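Local structure of lipopolysaccharide biosynthesis protein wbpB (Thermus thermophilus, 3O9Z) at residues A[164-168]-A[169-173]; A[205-209]-A[210-214]; A[62-65]-A[66-70]. The protein is a dehydrogenase that binds NAD and probably oxidises a sugar nucleotide on the route to 2,3-diacetamido-2,3-dideoxy-D-mannuronic acid. One frame throughout, in Å; residues are numbered along the deposited sequence.

Contact 1 of 3, residues A[164-168]-A[169-173]; sequences KWYGK and SWKVD. With NAD (nicotinamide-adenine-dinucleotide), chain E.
Lys-171 lays its CB over one face of the Tyr-166 ring, 3.8 Å from the ring centroid, a CH-pi contact in which the two side chains cross at about a right angle. The tyrosine's CG stands anti to the backbone N (chi1 -175°), which brings the outer part of the ring to Lys-171 and Val-172; Val-172 CG1 meets Tyr-166 CE2 at 3.6 Å. Lys-171 CD lies 3.9 Å from Trp-165 CZ3, and CE sits in the plane of the indole at its edge. A bend at chi4 (-85°) finishes the lysine, and NZ gives a 2.8 Å hydrogen bond to NAD O1N. Trp-170 NE1 donates to NAD O2A, which lies at the ring's edge close to its plane, so the two residues hold one phosphate each. Residues 164-173 lie in the loop between strand 152-160 and helix 174-177 of the C-terminal domain. Ser-169 OG accepts from Lys-171 N, an ST turn, and itself donates to Tyr-166 O at 2.8 Å, while Ser-169 N comes to the same carbonyl from above its plane. Tyr-166 OH is bonded to Asn-183 and shares a water with Lys-171 O, to which the water donates. Replacing Tyr-166 by an alanine would probably leave Lys-171 CB and CD without the ring beside them, and Asn-183 and the water without the hydroxyl. Trp-165 NE1 bonds Asp-44 of the second subunit.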
loop_
_atom_site.group_PDB
_atom_site.type_symbol
_atom_site.label_atom_id
_atom_site.label_comp_id
_atom_site.label_asym_id
_atom_site.label_seq_id
_atom_site.Cartn_x
_atom_site.Cartn_y
_atom_site.Cartn_z
ATOM N N LYS A 164 16.513 2.332 -12.704
ATOM C CA LYS A 164 16.041 1.005 -12.311
ATOM C C LYS A 164 14.707 1.038 -11.588
ATOM O O LYS A 164 13.986 0.042 -11.564
ATOM C CB LYS A 164 17.112 0.372 -11.408
ATOM C CG LYS A 164 18.349 0.004 -12.187
ATOM C CD LYS A 164 18.119 -1.046 -13.184
ATOM C CE LYS A 164 19.472 -1.342 -13.822
ATOM N NZ LYS A 164 19.603 -2.800 -13.704
ATOM N N TRP A 165 14.323 2.179 -11.035
ATOM C CA TRP A 165 13.040 2.274 -10.358
ATOM C C TRP A 165 11.885 2.086 -11.359
ATOM O O TRP A 165 10.818 1.631 -10.972
ATOM C CB TRP A 165 12.936 3.642 -9.648
ATOM C CG TRP A 165 13.112 4.772 -10.603
ATOM C CD1 TRP A 165 14.302 5.321 -10.999
ATOM C CD2 TRP A 165 12.097 5.423 -11.385
ATOM N NE1 TRP A 165 14.102 6.295 -11.958
ATOM C CE2 TRP A 165 12.757 6.360 -12.222
ATOM C CE3 TRP A 165 10.686 5.304 -11.440
ATOM C CZ2 TRP A 165 12.060 7.194 -13.122
ATOM C CZ3 TRP A 165 9.994 6.188 -12.299
ATOM C CH2 TRP A 165 10.702 7.047 -13.145
ATOM N N TYR A 166 12.063 2.555 -12.588
ATOM C CA TYR A 166 10.938 2.529 -13.555
ATOM C C TYR A 166 10.408 1.111 -13.721
ATOM O O TYR A 166 9.176 0.906 -13.737
ATOM C CB TYR A 166 11.451 3.171 -14.855
ATOM C CG TYR A 166 10.436 3.366 -15.941
ATOM C CD1 TYR A 166 9.866 4.612 -16.136
ATOM C CD2 TYR A 166 10.131 2.344 -16.835
ATOM C CE1 TYR A 166 8.946 4.817 -17.183
ATOM C CE2 TYR A 166 9.211 2.539 -17.897
ATOM C CZ TYR A 166 8.651 3.756 -18.025
ATOM O OH TYR A 166 7.735 4.007 -19.067
ATOM N N GLY A 167 11.293 0.115 -13.831
ATOM C CA GLY A 167 10.898 -1.287 -13.962
ATOM C C GLY A 167 10.237 -1.951 -12.781
ATOM O O GLY A 167 9.781 -3.094 -12.898
ATOM N N LYS A 168 10.172 -1.232 -11.657
ATOM C CA LYS A 168 9.513 -1.701 -10.441
ATOM C C LYS A 168 8.272 -0.877 -10.139
ATOM O O LYS A 168 7.636 -1.076 -9.102
ATOM C CB LYS A 168 10.489 -1.710 -9.253
ATOM C CG LYS A 168 11.555 -2.771 -9.539
ATOM C CD LYS A 168 12.413 -3.004 -8.284
ATOM C CE LYS A 168 13.398 -4.115 -8.620
ATOM N NZ LYS A 168 14.388 -4.327 -7.472
ATOM N N SER A 169 7.870 -0.047 -11.105
ATOM C CA SER A 169 6.720 0.869 -10.904
ATOM C C SER A 169 5.534 0.454 -11.784
ATOM O O SER A 169 5.625 -0.409 -12.669
ATOM C CB SER A 169 7.186 2.283 -11.252
ATOM O OG SER A 169 7.191 2.482 -12.651
ATOM N N TRP A 170 4.421 1.164 -11.557
ATOM C CA TRP A 170 3.225 0.972 -12.382
ATOM C C TRP A 170 3.519 1.255 -13.845
ATOM O O TRP A 170 2.759 0.837 -14.717
ATOM C CB TRP A 170 2.097 1.886 -11.889
ATOM C CG TRP A 170 2.398 3.358 -12.036
ATOM C CD1 TRP A 170 2.909 4.205 -11.082
ATOM C CD2 TRP A 170 2.153 4.184 -13.177
ATOM N NE1 TRP A 170 3.060 5.460 -11.570
ATOM C CE2 TRP A 170 2.600 5.485 -12.868
ATOM C CE3 TRP A 170 1.643 3.934 -14.473
ATOM C CZ2 TRP A 170 2.527 6.536 -13.774
ATOM C CZ3 TRP A 170 1.596 4.982 -15.377
ATOM C CH2 TRP A 170 2.073 6.257 -15.054
ATOM N N LYS A 171 4.559 2.029 -14.137
ATOM C CA LYS A 171 4.885 2.391 -15.511
ATOM C C LYS A 171 5.114 1.243 -16.446
ATOM O O LYS A 171 4.924 1.366 -17.671
ATOM C CB LYS A 171 5.993 3.467 -15.554
ATOM C CG LYS A 171 5.543 4.785 -14.871
ATOM C CD LYS A 171 6.732 5.541 -14.275
ATOM C CE LYS A 171 6.308 6.806 -13.552
ATOM N NZ LYS A 171 6.166 7.956 -14.520
ATOM N N VAL A 172 5.575 0.113 -15.921
ATOM C CA VAL A 172 5.768 -1.051 -16.771
ATOM C C VAL A 172 4.652 -2.092 -16.640
ATOM O O VAL A 172 4.723 -3.155 -17.276
ATOM C CB VAL A 172 7.144 -1.743 -16.532
ATOM C CG1 VAL A 172 8.272 -0.727 -16.791
ATOM C CG2 VAL A 172 7.183 -2.284 -15.073
ATOM N N ASP A 173 3.597 -1.781 -15.869
ATOM C CA ASP A 173 2.443 -2.722 -15.775
ATOM C C ASP A 173 1.506 -2.287 -16.906
ATOM O O ASP A 173 0.954 -1.190 -16.853
ATOM C CB ASP A 173 1.758 -2.511 -14.416
ATOM C CG ASP A 173 0.520 -3.354 -14.234
ATOM O OD1 ASP A 173 0.119 -3.513 -13.048
ATOM O OD2 ASP A 173 -0.064 -3.792 -15.240
HETATM P PA NAD E . 4.463 8.710 -9.968
HETATM O O1A NAD E . 5.645 9.495 -9.540
HETATM O O2A NAD E . 4.412 7.178 -9.860
HETATM O O5B NAD E . 3.318 9.377 -9.108
HETATM C C5B NAD E . 2.060 8.776 -9.238
HETATM C C4B NAD E . 1.190 9.223 -8.038
HETATM O O4B NAD E . -0.185 8.790 -8.207
HETATM C C3B NAD E . 1.697 8.493 -6.764
HETATM O O3B NAD E . 2.024 9.428 -5.716
HETATM C C2B NAD E . 0.561 7.523 -6.392
HETATM O O2B NAD E . 0.421 7.268 -4.987
HETATM C C1B NAD E . -0.631 8.383 -6.907
HETATM N N9A NAD E . -1.849 7.545 -7.059
HETATM C C8A NAD E . -2.074 6.208 -7.188
HETATM N N7A NAD E . -3.379 5.951 -7.240
HETATM C C5A NAD E . -4.041 7.140 -7.052
HETATM C C6A NAD E . -5.429 7.537 -6.975
HETATM N N6A NAD E . -6.419 6.594 -7.039
HETATM N N1A NAD E . -5.585 8.846 -6.817
HETATM C C2A NAD E . -4.691 9.821 -6.731
HETATM N N3A NAD E . -3.380 9.469 -6.772
HETATM C C4A NAD E . -3.096 8.175 -6.960
HETATM O O3 NAD E . 4.141 9.069 -11.494
HETATM P PN NAD E . 4.321 10.385 -12.318
HETATM O O1N NAD E . 5.611 10.278 -13.131
HETATM O O2N NAD E . 4.111 11.586 -11.439
HETATM O O5D NAD E . 3.206 10.247 -13.453
HETATM C C5D NAD E . 1.950 10.745 -13.064
HETATM C C4D NAD E . 1.172 10.993 -14.369
HETATM O O4D NAD E . 1.838 12.108 -15.002
HETATM C C3D NAD E . 1.142 9.832 -15.373
HETATM O O3D NAD E . -0.121 9.963 -16.100
HETATM C C2D NAD E . 2.273 10.234 -16.334
HETATM O O2D NAD E . 2.065 9.745 -17.650
HETATM C C1D NAD E . 2.302 11.767 -16.321
HETATM N N1N NAD E . 3.620 12.324 -16.618
HETATM C C2N NAD E . 3.730 13.282 -17.514
HETATM C C3N NAD E . 4.915 13.896 -17.865
HETATM C C7N NAD E . 4.846 14.898 -18.944
HETATM O O7N NAD E . 3.788 15.506 -19.215
HETATM N N7N NAD E . 6.020 15.186 -19.494
HETATM C C4N NAD E . 6.072 13.478 -17.194
HETATM C C5N NAD E . 5.910 12.525 -16.188
HETATM C C6N NAD E . 4.678 11.952 -15.881
HETATM O O HOH W 1 6.437 1.892 -19.896
#

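Contact 2 of 3, residues A[205-209]-A[210-214]; sequences HARTP and TVNAG
The imidazole of His-205 has the backbone of Gly-214 over one face: Gly-214 CA stands 3.9 Å from the ring centroid, displaced toward the rim on the ND1 side, in a CH-pi contact. In the ring, ND1 shares a water with Gly-214 O, which accepts from that water, and NE2 is hydrogen-bonded to Glu-203. The histidine's CG is anti to its carbonyl carbon (chi1 -58°), a setting that lays the ring over the neighbouring strand. The guanidinium of Arg-207, another flat group, is carried away by bends at chi2 and chi3, and its NH2 bonds the backbone oxygens of Leu-294 and Leu-297.

These residues belong to the beta hairpin of strands 199-207 and 211-218 in the six-stranded sheet of the C-terminal alpha/beta domain, where strand 199-207 is outermost within this chain. A classic beta bulge interrupts the pairing: His-205 and Ala-206 both face Ala-213, whose O takes a nearly straight bond from His-205 N at 2.7 Å and a weak one from Ala-206 N at 3.3 Å. Ala-213 N returns a bond to Ala-206 O, making this the hydrogen-bonded antiparallel pair, and the two methyls meet with CB to CB at 4.2 Å. Arg-207 and Asn-212 form the adjacent non-hydrogen-bonded pair, with side chains on the other face of the sheet.

At the turn, Thr-208 N bonds Val-211 O at 2.8 Å. Thr-208 OG1, placed between its own N and carbonyl carbon (chi1 70°), faces back into the loop and accepts from Thr-210 N at 3.3 Å and, weakly, from Val-211 N. Val-211 CB lies 3.5 Å from that same Thr-208 OG1.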
loop_
_atom_site.group_PDB
_atom_site.type_symbol
_atom_site.label_atom_id
_atom_site.label_comp_id
_atom_site.label_asym_id
_atom_site.label_seq_id
_atom_site.Cartn_x
_atom_site.Cartn_y
_atom_site.Cartn_z
ATOM N N HIS A 205 8.119 -2.935 -35.519
ATOM C CA HIS A 205 9.248 -3.745 -35.974
ATOM C C HIS A 205 10.074 -4.330 -34.830
ATOM O O HIS A 205 10.811 -5.304 -35.023
ATOM C CB HIS A 205 10.191 -2.895 -36.839
ATOM C CG HIS A 205 9.522 -2.289 -38.026
ATOM N ND1 HIS A 205 9.941 -1.089 -38.573
ATOM C CD2 HIS A 205 8.465 -2.704 -38.762
ATOM C CE1 HIS A 205 9.159 -0.794 -39.593
ATOM N NE2 HIS A 205 8.260 -1.755 -39.736
ATOM N N ALA A 206 9.971 -3.701 -33.660
ATOM C CA ALA A 206 10.762 -4.121 -32.476
ATOM C C ALA A 206 9.926 -3.772 -31.280
ATOM O O ALA A 206 9.305 -2.718 -31.203
ATOM C CB ALA A 206 12.119 -3.394 -32.393
ATOM N N ARG A 207 9.875 -4.683 -30.310
ATOM C CA ARG A 207 9.077 -4.387 -29.124
ATOM C C ARG A 207 9.545 -5.144 -27.894
ATOM O O ARG A 207 9.045 -6.257 -27.649
ATOM C CB ARG A 207 7.578 -4.632 -29.400
ATOM C CG ARG A 207 6.679 -4.599 -28.175
ATOM C CD ARG A 207 5.591 -5.606 -28.394
ATOM N NE ARG A 207 4.500 -4.947 -29.088
ATOM C CZ ARG A 207 3.893 -5.428 -30.166
ATOM N NH1 ARG A 207 4.283 -6.578 -30.711
ATOM N NH2 ARG A 207 2.882 -4.733 -30.666
ATOM N N THR A 208 10.508 -4.558 -27.169
ATOM C CA THR A 208 11.181 -5.163 -25.999
ATOM C C THR A 208 10.865 -4.276 -24.799
ATOM O O THR A 208 10.217 -3.267 -24.945
ATOM C CB THR A 208 12.708 -5.161 -26.082
ATOM O OG1 THR A 208 13.211 -3.822 -25.945
ATOM C CG2 THR A 208 13.201 -5.793 -27.373
ATOM N N PRO A 209 11.324 -4.645 -23.585
ATOM C CA PRO A 209 10.963 -3.795 -22.460
ATOM C C PRO A 209 11.440 -2.342 -22.528
ATOM O O PRO A 209 10.804 -1.458 -21.953
ATOM C CB PRO A 209 11.575 -4.532 -21.249
ATOM C CG PRO A 209 11.535 -5.983 -21.691
ATOM C CD PRO A 209 11.850 -5.957 -23.157
ATOM N N THR A 210 12.521 -2.096 -23.263
ATOM C CA THR A 210 13.070 -0.756 -23.284
ATOM C C THR A 210 13.099 -0.139 -24.681
ATOM O O THR A 210 13.486 1.022 -24.776
ATOM C CB THR A 210 14.498 -0.734 -22.757
ATOM O OG1 THR A 210 15.229 -1.701 -23.518
ATOM C CG2 THR A 210 14.485 -1.149 -21.259
ATOM N N VAL A 211 12.643 -0.857 -25.703
ATOM C CA VAL A 211 12.697 -0.312 -27.080
ATOM C C VAL A 211 11.416 -0.677 -27.808
ATOM O O VAL A 211 10.966 -1.835 -27.756
ATOM C CB VAL A 211 13.801 -0.966 -27.892
ATOM C CG1 VAL A 211 13.703 -0.564 -29.391
ATOM C CG2 VAL A 211 15.197 -0.589 -27.303
ATOM N N ASN A 212 10.825 0.287 -28.495
ATOM C CA ASN A 212 9.811 0.011 -29.522
ATOM C C ASN A 212 10.224 0.782 -30.767
ATOM O O ASN A 212 10.676 1.919 -30.661
ATOM C CB ASN A 212 8.415 0.494 -29.116
ATOM C CG ASN A 212 7.709 -0.411 -28.074
ATOM O OD1 ASN A 212 8.245 -1.346 -27.438
ATOM N ND2 ASN A 212 6.424 -0.144 -27.959
ATOM N N ALA A 213 10.047 0.197 -31.943
ATOM C CA ALA A 213 10.310 0.916 -33.179
ATOM C C ALA A 213 9.306 0.483 -34.219
ATOM O O ALA A 213 8.777 -0.643 -34.156
ATOM C CB ALA A 213 11.699 0.577 -33.694
ATOM N N GLY A 214 9.052 1.331 -35.193
ATOM C CA GLY A 214 8.105 0.954 -36.237
ATOM C C GLY A 214 8.001 2.007 -37.327
ATOM O O GLY A 214 8.919 2.801 -37.543
HETATM O O HOH W 2 11.472 1.147 -37.633
#

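Contact 3 of 3, residues A[62-65]-A[66-70]; sequences YLED and LRDRG
Leu-66 sits over one face of the Tyr-62 ring, one helical turn on, with its CG 4.2 Å from the ring centroid and its CD1 3.6 Å from Tyr-62 CE2. The tyrosine's CG is anti to the backbone N (chi1 173°), which brings CE2, CZ and OH of the ring against the leucine methyls. Beyond, the guanidinium of Arg-69 turns a face to Leu-66 CD2, and its NE pairs with Glu-71.

Glu-64 and Arg-67 run alongside each other in the same direction. Glu-64 CG rests over a face of the guanidinium, 3.6 Å from Arg-67 NH1, while the carboxylate plane is turned 48° from that of the guanidinium. Glu-64 OE2 and Arg-67 NH1 are 4.0 Å apart, but no N-H points at that oxygen and the direct link is electrostatic; a water bridges Glu-64 OE2 to Arg-67 NH2. Arg-67, bent at chi3 (63°), instead turns NE and NH1 side-on to its neighbour Asp-68. Both nitrogens meet the single oxygen OD1 on its syn side and from the same face of the carboxylate, NH1 at 2.9 Å in a salt bridge. The acidic groups also reach the third subunit: Glu-64 and Asp-65 pair with its Arg-90, and Asp-68 with its Arg-121 and Arg-114.

Leu-63 packs inward on strand 5-9 of the Rossmann sheet, and Leu-66 on both that strand and strand 29-34. Helix 56-68 then closes in a Schellman motif, Gly-70 taking the C-prime place with positive phi, its N bonded to Arg-67 O and Glu-71 N to Leu-66 O.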
loop_
_atom_site.group_PDB
_atom_site.type_symbol
_atom_site.label_atom_id
_atom_site.label_comp_id
_atom_site.label_asym_id
_atom_site.label_seq_id
_atom_site.Cartn_x
_atom_site.Cartn_y
_atom_site.Cartn_z
ATOM N N TYR A 62 -16.401 14.767 -0.348
ATOM C CA TYR A 62 -16.037 16.118 0.004
ATOM C C TYR A 62 -16.266 17.102 -1.132
ATOM O O TYR A 62 -16.908 18.137 -0.939
ATOM C CB TYR A 62 -14.581 16.142 0.510
ATOM C CG TYR A 62 -14.085 17.540 0.729
ATOM C CD1 TYR A 62 -14.554 18.258 1.831
ATOM C CD2 TYR A 62 -13.272 18.180 -0.180
ATOM C CE1 TYR A 62 -14.173 19.565 2.039
ATOM C CE2 TYR A 62 -12.857 19.479 0.043
ATOM C CZ TYR A 62 -13.313 20.163 1.148
ATOM O OH TYR A 62 -12.941 21.468 1.384
ATOM N N LEU A 63 -15.817 16.722 -2.321
ATOM C CA LEU A 63 -16.039 17.571 -3.475
ATOM C C LEU A 63 -17.535 17.629 -3.803
ATOM O O LEU A 63 -17.962 18.667 -4.260
ATOM C CB LEU A 63 -15.259 17.061 -4.689
ATOM C CG LEU A 63 -13.731 17.217 -4.495
ATOM C CD1 LEU A 63 -13.083 16.683 -5.755
ATOM C CD2 LEU A 63 -13.236 18.644 -4.229
ATOM N N GLU A 64 -18.296 16.566 -3.553
ATOM C CA GLU A 64 -19.756 16.555 -3.796
ATOM C C GLU A 64 -20.413 17.468 -2.780
ATOM O O GLU A 64 -21.317 18.237 -3.162
ATOM C CB GLU A 64 -20.280 15.130 -3.704
ATOM C CG GLU A 64 -21.775 14.929 -4.100
ATOM C CD GLU A 64 -22.095 13.465 -4.117
ATOM O OE1 GLU A 64 -21.888 12.795 -3.065
ATOM O OE2 GLU A 64 -22.520 12.961 -5.199
ATOM N N ASP A 65 -19.995 17.408 -1.506
ATOM C CA ASP A 65 -20.461 18.391 -0.533
ATOM C C ASP A 65 -20.179 19.827 -0.941
ATOM O O ASP A 65 -21.076 20.673 -0.810
ATOM C CB ASP A 65 -19.887 18.137 0.876
ATOM C CG ASP A 65 -20.341 16.836 1.502
ATOM O OD1 ASP A 65 -21.368 16.222 1.113
ATOM O OD2 ASP A 65 -19.636 16.424 2.474
ATOM N N LEU A 66 -18.976 20.159 -1.411
ATOM C CA LEU A 66 -18.647 21.492 -1.897
ATOM C C LEU A 66 -19.598 21.886 -3.047
ATOM O O LEU A 66 -20.143 23.002 -3.027
ATOM C CB LEU A 66 -17.201 21.572 -2.374
ATOM C CG LEU A 66 -16.132 21.482 -1.271
ATOM C CD1 LEU A 66 -14.825 21.767 -1.977
ATOM C CD2 LEU A 66 -16.395 22.416 -0.097
ATOM N N ARG A 67 -19.848 20.974 -3.982
ATOM C CA ARG A 67 -20.732 21.305 -5.109
ATOM C C ARG A 67 -22.076 21.698 -4.529
ATOM O O ARG A 67 -22.697 22.660 -5.009
ATOM C CB ARG A 67 -20.869 20.155 -6.119
ATOM C CG ARG A 67 -21.806 20.453 -7.335
ATOM C CD ARG A 67 -22.306 19.178 -8.002
ATOM N NE ARG A 67 -23.111 18.400 -7.076
ATOM C CZ ARG A 67 -23.404 17.113 -7.208
ATOM N NH1 ARG A 67 -24.139 16.503 -6.281
ATOM N NH2 ARG A 67 -22.931 16.423 -8.235
ATOM N N ASP A 68 -22.574 20.878 -3.605
ATOM C CA ASP A 68 -23.985 20.962 -3.174
ATOM C C ASP A 68 -24.143 22.258 -2.388
ATOM O O ASP A 68 -25.262 22.731 -2.195
ATOM C CB ASP A 68 -24.350 19.762 -2.294
ATOM C CG ASP A 68 -24.653 18.514 -3.113
ATOM O OD1 ASP A 68 -24.708 18.609 -4.363
ATOM O OD2 ASP A 68 -24.860 17.411 -2.538
ATOM N N ARG A 69 -23.053 22.866 -1.940
ATOM C CA ARG A 69 -23.166 24.125 -1.198
ATOM C C ARG A 69 -22.633 25.313 -1.967
ATOM O O ARG A 69 -22.351 26.390 -1.422
ATOM C CB ARG A 69 -22.604 24.038 0.221
ATOM C CG ARG A 69 -21.099 24.003 0.340
ATOM C CD ARG A 69 -20.742 23.762 1.813
ATOM N NE ARG A 69 -19.344 24.060 2.106
ATOM C CZ ARG A 69 -18.485 23.190 2.633
ATOM N NH1 ARG A 69 -17.233 23.563 2.851
ATOM N NH2 ARG A 69 -18.877 21.957 2.950
ATOM N N GLY A 70 -22.550 25.131 -3.278
ATOM C CA GLY A 70 -22.184 26.236 -4.148
ATOM C C GLY A 70 -20.728 26.657 -4.103
ATOM O O GLY A 70 -20.392 27.778 -4.450
HETATM O O HOH W 3 -23.630 13.706 -7.557
#

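How the contacts relate
Contacts 1 and 2 both belong to the C-terminal alpha/beta domain, with centres about 17 Å apart and no direct touch, whereas contact 3 lies in the Rossmann domain, its centre about 36 Å from that of contact 1 and 47 Å from that of contact 2. All three are partly buried, but for different reasons. Contact 1 faces the cofactor on one side and the second subunit on the other, through aromatic rings and lysines. Contact 2 rests on main-chain pairing at the sheet's outermost strand within this chain, away from other subunits. Contact 3 combines a leucine-lined inner side against the Rossmann strands with a charged outer side that meets the third subunit.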